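Local atomic coordinates of flavin-nucleotide-binding protein (Azotobacter vinelandii, PDB entry 6RK0), a protein that binds FAD and heme b and probably acts as a low-potential terminal oxidase associated with the iron-only nitrogenase. Residues G97-N110 and D180-I194. Residues are numbered along the deposited sequence; the frame is centred on the assembly and turned at random. Where two conformers were deposited one is given.
Sequences GLVIARSAYNFNCN and DDEEDYAFPSWAGVI. With HEM (protoporphyrin IX containing Fe), chain H.
R102 and D180 form the tight polar centre of this contact. D180 OD2 accepts from R102 N on its syn side (2.9 Å, 170° at the hydrogen). D180 OD2 also takes R102 NH1 on its anti side, 2.8 Å away, in a salt bridge, with guanidinium and carboxylate planes 87° apart. With CG anti to the carbonyl carbon (chi1 -64°) and an extended chain to NE, R102 slides its guanidinium between Y185 and A191. Y185 CE1 lies over one face, 3.3 Å from R102 NH1, and A191 CB over the opposite face. NH1 also forms a salt bridge with D206 of the second subunit. With an alanine at R102, D180 would keep the backbone bond but is likely to lose its cation, as is that D206, and a gap would probably open between Y185 and A191.

The apolar end is packed by I100 CD1, which meets I194 CD1 at 3.8 Å and the edge of the W190 ring. The side around N106 is looser and partly exposed. N106 ND2 reaches D181 OD1 from above the carboxylate plane at 3.1 Å. A water links S103, N106, D180 and D184, whose OD2 also salt-bridges R149 of the second subunit.

Strand 97-100 pairs antiparallel with 192-194 through L98-I194 and I100-G192. A104, Y105 and F107 line the heme, whose iron binds H72 and a water held by the Y105 and F107 carbonyls. G192 and V193 also pair with a strand of the second subunit. Hairpin 88-100/108-118, extended by strand 192-200, is consistent with the split beta-barrel of pyridoxamine 5'-phosphate oxidase-like flavoproteins.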
loop_
_atom_site.group_PDB
_atom_site.type_symbol
_atom_site.label_atom_id
_atom_site.label_comp_id
_atom_site.label_asym_id
_atom_site.label_seq_id
_atom_site.Cartn_x
_atom_site.Cartn_y
_atom_site.Cartn_z
ATOM N N GLY A 97 9.726 1.291 9.016
ATOM C CA GLY A 97 11.149 1.580 9.063
ATOM C C GLY A 97 11.909 0.648 8.157
ATOM O O GLY A 97 11.434 -0.433 7.824
ATOM N N LEU A 98 13.117 1.071 7.777
ATOM C CA LEU A 98 14.080 0.233 7.069
ATOM C C LEU A 98 15.078 -0.304 8.095
ATOM O O LEU A 98 15.662 0.471 8.863
ATOM C CB LEU A 98 14.804 1.035 5.993
ATOM C CG LEU A 98 15.796 0.232 5.168
ATOM C CD1 LEU A 98 15.123 -0.865 4.356
ATOM C CD2 LEU A 98 16.610 1.131 4.254
ATOM N N VAL A 99 15.242 -1.633 8.126
ATOM C CA VAL A 99 16.087 -2.311 9.104
ATOM C C VAL A 99 17.405 -2.683 8.412
ATOM O O VAL A 99 17.428 -3.493 7.466
ATOM C CB VAL A 99 15.369 -3.539 9.689
ATOM C CG1 VAL A 99 16.292 -4.280 10.657
ATOM C CG2 VAL A 99 14.074 -3.152 10.394
ATOM N N ILE A 100 18.486 -2.037 8.859
ATOM C CA ILE A 100 19.820 -2.156 8.293
ATOM C C ILE A 100 20.614 -3.111 9.182
ATOM O O ILE A 100 20.898 -2.818 10.350
ATOM C CB ILE A 100 20.494 -0.783 8.261
ATOM C CG1 ILE A 100 19.702 0.184 7.364
ATOM C CG2 ILE A 100 21.936 -0.885 7.788
ATOM C CD1 ILE A 100 20.052 1.628 7.498
ATOM N N ALA A 101 20.948 -4.277 8.641
ATOM C CA ALA A 101 21.651 -5.322 9.364
ATOM C C ALA A 101 23.110 -5.384 8.913
ATOM O O ALA A 101 23.526 -4.739 7.953
ATOM C CB ALA A 101 20.972 -6.652 9.142
ATOM N N ARG A 102 23.903 -6.210 9.610
ATOM C CA ARG A 102 25.304 -6.444 9.269
ATOM C C ARG A 102 25.466 -7.311 8.038
ATOM O O ARG A 102 26.514 -7.238 7.390
ATOM C CB ARG A 102 26.006 -7.084 10.470
ATOM C CG ARG A 102 26.060 -6.200 11.674
ATOM C CD ARG A 102 26.211 -6.973 12.984
ATOM N NE ARG A 102 26.207 -6.088 14.128
ATOM C CZ ARG A 102 25.124 -5.497 14.625
ATOM N NH1 ARG A 102 23.898 -5.854 14.206
ATOM N NH2 ARG A 102 25.238 -4.615 15.607
ATOM N N SER A 103 24.486 -8.160 7.733
ATOM C CA SER A 103 24.465 -8.934 6.501
ATOM C C SER A 103 23.270 -8.522 5.662
ATOM O O SER A 103 22.197 -8.200 6.201
ATOM C CB SER A 103 24.428 -10.444 6.770
ATOM O OG SER A 103 23.144 -10.855 7.211
ATOM N N ALA A 104 23.440 -8.577 4.343
ATOM C CA ALA A 104 22.345 -8.249 3.438
ATOM C C ALA A 104 21.128 -9.141 3.680
ATOM O O ALA A 104 19.983 -8.676 3.654
ATOM C CB ALA A 104 22.842 -8.376 2.007
ATOM N N TYR A 105 21.373 -10.432 3.931
ATOM C CA TYR A 105 20.324 -11.409 4.116
ATOM C C TYR A 105 19.395 -11.019 5.260
ATOM O O TYR A 105 18.223 -11.394 5.227
ATOM C CB TYR A 105 21.004 -12.749 4.431
ATOM C CG TYR A 105 20.121 -13.946 4.561
ATOM C CD1 TYR A 105 19.610 -14.590 3.431
ATOM C CD2 TYR A 105 19.841 -14.499 5.795
ATOM C CE1 TYR A 105 18.880 -15.744 3.506
ATOM C CE2 TYR A 105 19.079 -15.666 5.893
ATOM C CZ TYR A 105 18.605 -16.282 4.738
ATOM O OH TYR A 105 17.846 -17.459 4.796
ATOM N N ASN A 106 19.906 -10.336 6.298
ATOM C CA ASN A 106 19.080 -9.948 7.426
ATOM C C ASN A 106 18.619 -8.480 7.390
ATOM O O ASN A 106 18.043 -8.004 8.380
ATOM C CB ASN A 106 19.782 -10.312 8.727
ATOM C CG ASN A 106 19.626 -11.761 9.033
ATOM O OD1 ASN A 106 18.511 -12.287 8.998
ATOM N ND2 ASN A 106 20.720 -12.434 9.363
ATOM N N PHE A 107 18.771 -7.783 6.269
ATOM C CA PHE A 107 18.034 -6.528 6.119
ATOM C C PHE A 107 16.536 -6.827 6.214
ATOM O O PHE A 107 16.069 -7.942 5.951
ATOM C CB PHE A 107 18.333 -5.858 4.765
ATOM C CG PHE A 107 19.506 -4.918 4.788
ATOM C CD1 PHE A 107 20.749 -5.328 5.250
ATOM C CD2 PHE A 107 19.366 -3.599 4.353
ATOM C CE1 PHE A 107 21.842 -4.451 5.257
ATOM C CE2 PHE A 107 20.454 -2.719 4.365
ATOM C CZ PHE A 107 21.675 -3.172 4.826
ATOM N N ASN A 108 15.764 -5.815 6.599
ATOM C CA ASN A 108 14.361 -6.090 6.817
ATOM C C ASN A 108 13.620 -4.773 6.850
ATOM O O ASN A 108 14.167 -3.716 6.497
ATOM C CB ASN A 108 14.175 -6.961 8.075
ATOM C CG ASN A 108 13.070 -7.960 7.911
ATOM O OD1 ASN A 108 11.896 -7.610 7.891
ATOM N ND2 ASN A 108 13.432 -9.212 7.755
ATOM N N CYS A 109 12.366 -4.820 7.279
ATOM C CA CYS A 109 11.646 -3.585 7.532
ATOM C C CYS A 109 10.758 -3.792 8.742
ATOM O O CYS A 109 10.310 -4.904 9.024
ATOM C CB CYS A 109 10.825 -3.085 6.338
ATOM S SG CYS A 109 9.311 -4.027 6.021
ATOM N N ASN A 110 10.541 -2.709 9.469
ATOM C CA ASN A 110 9.521 -2.703 10.513
ATOM C C ASN A 110 8.205 -2.351 9.842
ATOM O O ASN A 110 8.157 -1.547 8.901
ATOM C CB ASN A 110 9.887 -1.752 11.635
ATOM C CG ASN A 110 10.990 -2.337 12.503
ATOM O OD1 ASN A 110 11.065 -3.580 12.638
ATOM N ND2 ASN A 110 11.824 -1.499 13.081
ATOM N N ASP A 180 20.678 -9.857 13.596
ATOM C CA ASP A 180 21.697 -10.519 12.801
ATOM C C ASP A 180 21.952 -11.932 13.325
ATOM O O ASP A 180 21.635 -12.287 14.466
ATOM C CB ASP A 180 22.988 -9.714 12.816
ATOM C CG ASP A 180 22.995 -8.636 11.736
ATOM O OD1 ASP A 180 22.965 -9.029 10.537
ATOM O OD2 ASP A 180 23.028 -7.427 12.071
ATOM N N ASP A 181 22.548 -12.747 12.465
ATOM C CA ASP A 181 23.114 -14.018 12.936
ATOM C C ASP A 181 24.083 -13.702 14.071
ATOM O O ASP A 181 24.873 -12.760 13.982
ATOM C CB ASP A 181 23.914 -14.673 11.808
ATOM C CG ASP A 181 23.103 -15.068 10.624
ATOM O OD1 ASP A 181 21.855 -15.073 10.646
ATOM O OD2 ASP A 181 23.756 -15.410 9.589
ATOM N N GLU A 182 24.057 -14.530 15.118
ATOM C CA GLU A 182 24.886 -14.230 16.286
ATOM C C GLU A 182 26.361 -14.166 15.941
ATOM O O GLU A 182 27.120 -13.398 16.564
ATOM C CB GLU A 182 24.621 -15.236 17.391
ATOM C CG GLU A 182 23.353 -14.944 18.153
ATOM C CD GLU A 182 23.299 -13.538 18.802
ATOM O OE1 GLU A 182 24.339 -13.008 19.229
ATOM O OE2 GLU A 182 22.190 -12.966 18.891
ATOM N N GLU A 183 26.795 -14.973 14.969
ATOM C CA GLU A 183 28.208 -14.938 14.636
ATOM C C GLU A 183 28.631 -13.676 13.904
ATOM O O GLU A 183 29.830 -13.510 13.697
ATOM C CB GLU A 183 28.596 -16.163 13.830
ATOM C CG GLU A 183 27.823 -16.272 12.547
ATOM C CD GLU A 183 26.565 -17.159 12.639
ATOM O OE1 GLU A 183 25.803 -17.112 13.656
ATOM O OE2 GLU A 183 26.339 -17.914 11.661
ATOM N N ASP A 184 27.718 -12.792 13.506
ATOM C CA ASP A 184 28.078 -11.592 12.759
ATOM C C ASP A 184 28.301 -10.359 13.621
ATOM O O ASP A 184 28.657 -9.305 13.094
ATOM C CB ASP A 184 26.995 -11.306 11.716
ATOM C CG ASP A 184 26.967 -12.330 10.577
ATOM O OD1 ASP A 184 28.000 -12.979 10.324
ATOM O OD2 ASP A 184 25.914 -12.455 9.928
ATOM N N TYR A 185 28.129 -10.465 14.940
ATOM C CA TYR A 185 28.202 -9.280 15.790
ATOM C C TYR A 185 29.603 -8.722 15.985
ATOM O O TYR A 185 29.705 -7.617 16.520
ATOM C CB TYR A 185 27.459 -9.512 17.110
ATOM C CG TYR A 185 25.969 -9.337 16.928
ATOM C CD1 TYR A 185 25.376 -8.083 17.052
ATOM C CD2 TYR A 185 25.174 -10.393 16.538
ATOM C CE1 TYR A 185 24.027 -7.897 16.810
ATOM C CE2 TYR A 185 23.828 -10.239 16.289
ATOM C CZ TYR A 185 23.237 -8.981 16.439
ATOM O OH TYR A 185 21.905 -8.836 16.162
ATOM N N ALA A 186 30.656 -9.421 15.569
ATOM C CA ALA A 186 31.981 -8.816 15.573
ATOM C C ALA A 186 32.319 -8.153 14.238
ATOM O O ALA A 186 33.401 -7.549 14.106
ATOM C CB ALA A 186 33.059 -9.857 15.893
ATOM N N PHE A 187 31.423 -8.246 13.226
ATOM C CA PHE A 187 31.747 -7.694 11.931
ATOM C C PHE A 187 31.604 -6.170 11.967
ATOM O O PHE A 187 30.581 -5.657 12.438
ATOM C CB PHE A 187 30.876 -8.290 10.818
ATOM C CG PHE A 187 31.358 -7.875 9.465
ATOM C CD1 PHE A 187 32.409 -8.546 8.869
ATOM C CD2 PHE A 187 30.877 -6.742 8.839
ATOM C CE1 PHE A 187 32.934 -8.096 7.674
ATOM C CE2 PHE A 187 31.409 -6.303 7.651
ATOM C CZ PHE A 187 32.408 -6.990 7.049
ATOM N N PRO A 188 32.588 -5.423 11.488
ATOM C CA PRO A 188 32.554 -3.935 11.659
ATOM C C PRO A 188 31.701 -3.250 10.590
ATOM O O PRO A 188 32.183 -2.632 9.624
ATOM C CB PRO A 188 34.029 -3.542 11.530
ATOM C CG PRO A 188 34.577 -4.571 10.593
ATOM C CD PRO A 188 33.896 -5.877 10.946
ATOM N N SER A 189 30.385 -3.315 10.782
ATOM C CA SER A 189 29.440 -2.586 9.956
ATOM C C SER A 189 28.355 -1.999 10.859
ATOM O O SER A 189 28.051 -2.550 11.919
ATOM C CB SER A 189 28.887 -3.465 8.830
ATOM O OG SER A 189 28.157 -2.706 7.868
ATOM N N TRP A 190 27.816 -0.849 10.465
ATOM C CA TRP A 190 26.825 -0.127 11.251
ATOM C C TRP A 190 25.445 -0.699 10.983
ATOM O O TRP A 190 25.011 -0.766 9.824
ATOM C CB TRP A 190 26.874 1.339 10.828
ATOM C CG TRP A 190 26.015 2.255 11.668
ATOM C CD1 TRP A 190 26.421 2.981 12.731
ATOM C CD2 TRP A 190 24.598 2.499 11.539
ATOM N NE1 TRP A 190 25.357 3.692 13.259
ATOM C CE2 TRP A 190 24.224 3.419 12.541
ATOM C CE3 TRP A 190 23.613 2.059 10.645
ATOM C CZ2 TRP A 190 22.913 3.912 12.665
ATOM C CZ3 TRP A 190 22.309 2.543 10.784
ATOM C CH2 TRP A 190 21.978 3.430 11.799
ATOM N N ALA A 191 24.728 -1.048 12.041
ATOM C CA ALA A 191 23.378 -1.554 11.935
ATOM C C ALA A 191 22.436 -0.598 12.645
ATOM O O ALA A 191 22.838 0.169 13.541
ATOM C CB ALA A 191 23.299 -2.944 12.543
ATOM N N GLY A 192 21.158 -0.648 12.282
ATOM C CA GLY A 192 20.202 0.239 12.925
ATOM C C GLY A 192 18.918 0.286 12.111
ATOM O O GLY A 192 18.655 -0.603 11.300
ATOM N N VAL A 193 18.109 1.302 12.392
ATOM C CA VAL A 193 16.791 1.423 11.773
ATOM C C VAL A 193 16.621 2.856 11.291
ATOM O O VAL A 193 16.944 3.809 12.015
ATOM C CB VAL A 193 15.663 1.057 12.778
ATOM C CG1 VAL A 193 14.276 1.322 12.183
ATOM C CG2 VAL A 193 15.810 -0.366 13.220
ATOM N N ILE A 194 16.072 3.002 10.090
ATOM C CA ILE A 194 15.631 4.306 9.601
ATOM C C ILE A 194 14.113 4.336 9.771
ATOM O O ILE A 194 13.399 3.663 9.001
ATOM C CB ILE A 194 16.011 4.578 8.142
ATOM C CG1 ILE A 194 17.492 4.429 7.887
ATOM C CG2 ILE A 194 15.483 5.972 7.781
ATOM C CD1 ILE A 194 17.865 4.557 6.428
HETATM C CHA HEM H . 12.499 -12.051 3.477
HETATM C CHB HEM H . 13.157 -7.306 3.485
HETATM C CHC HEM H . 17.391 -7.901 1.322
HETATM C CHD HEM H . 16.884 -12.671 1.608
HETATM C C1A HEM H . 12.318 -10.699 3.677
HETATM C C2A HEM H . 11.150 -10.131 4.317
HETATM C C3A HEM H . 11.323 -8.800 4.330
HETATM C C4A HEM H . 12.614 -8.541 3.681
HETATM C CMA HEM H . 10.450 -7.677 4.886
HETATM C CAA HEM H . 9.982 -10.906 4.913
HETATM C CBA HEM H . 10.280 -11.456 6.316
HETATM C CGA HEM H . 8.966 -11.818 6.950
HETATM O O1A HEM H . 8.521 -11.114 7.905
HETATM O O2A HEM H . 8.307 -12.796 6.512
HETATM C C1B HEM H . 14.386 -7.043 2.903
HETATM C C2B HEM H . 14.930 -5.719 2.668
HETATM C C3B HEM H . 16.091 -5.895 2.057
HETATM C C4B HEM H . 16.307 -7.326 1.930
HETATM C CMB HEM H . 14.258 -4.405 3.015
HETATM C CAB HEM H . 17.131 -4.896 1.548
HETATM C CBB HEM H . 17.166 -3.600 1.807
HETATM C C1C HEM H . 17.625 -9.259 1.180
HETATM C C2C HEM H . 18.787 -9.857 0.587
HETATM C C3C HEM H . 18.690 -11.164 0.702
HETATM C C4C HEM H . 17.427 -11.425 1.382
HETATM C CMC HEM H . 19.876 -9.068 -0.115
HETATM C CAC HEM H . 19.639 -12.262 0.289
HETATM C CBC HEM H . 20.960 -12.069 0.371
HETATM C C1D HEM H . 15.613 -12.929 2.082
HETATM C C2D HEM H . 15.032 -14.234 2.272
HETATM C C3D HEM H . 13.816 -14.050 2.802
HETATM C C4D HEM H . 13.626 -12.622 2.949
HETATM C CMD HEM H . 15.702 -15.562 1.907
HETATM C CAD HEM H . 12.837 -15.129 3.262
HETATM C CBD HEM H . 13.041 -15.384 4.775
HETATM C CGD HEM H . 12.311 -16.635 5.188
HETATM O O1D HEM H . 11.063 -16.573 5.356
HETATM O O2D HEM H . 12.943 -17.690 5.407
HETATM N NA HEM H . 13.212 -9.722 3.302
HETATM N NB HEM H . 15.253 -8.012 2.459
HETATM N NC HEM H . 16.782 -10.240 1.654
HETATM N ND HEM H . 14.743 -11.948 2.516
HETATM FE FE HEM H . 14.976 -9.980 2.454
HETATM O O HOH W 1 25.655 -3.095 8.544
HETATM O O HOH W 2 28.991 -5.724 14.636
HETATM O O HOH W 3 23.432 -11.498 9.944
HETATM O O HOH W 4 15.848 -10.118 4.345
#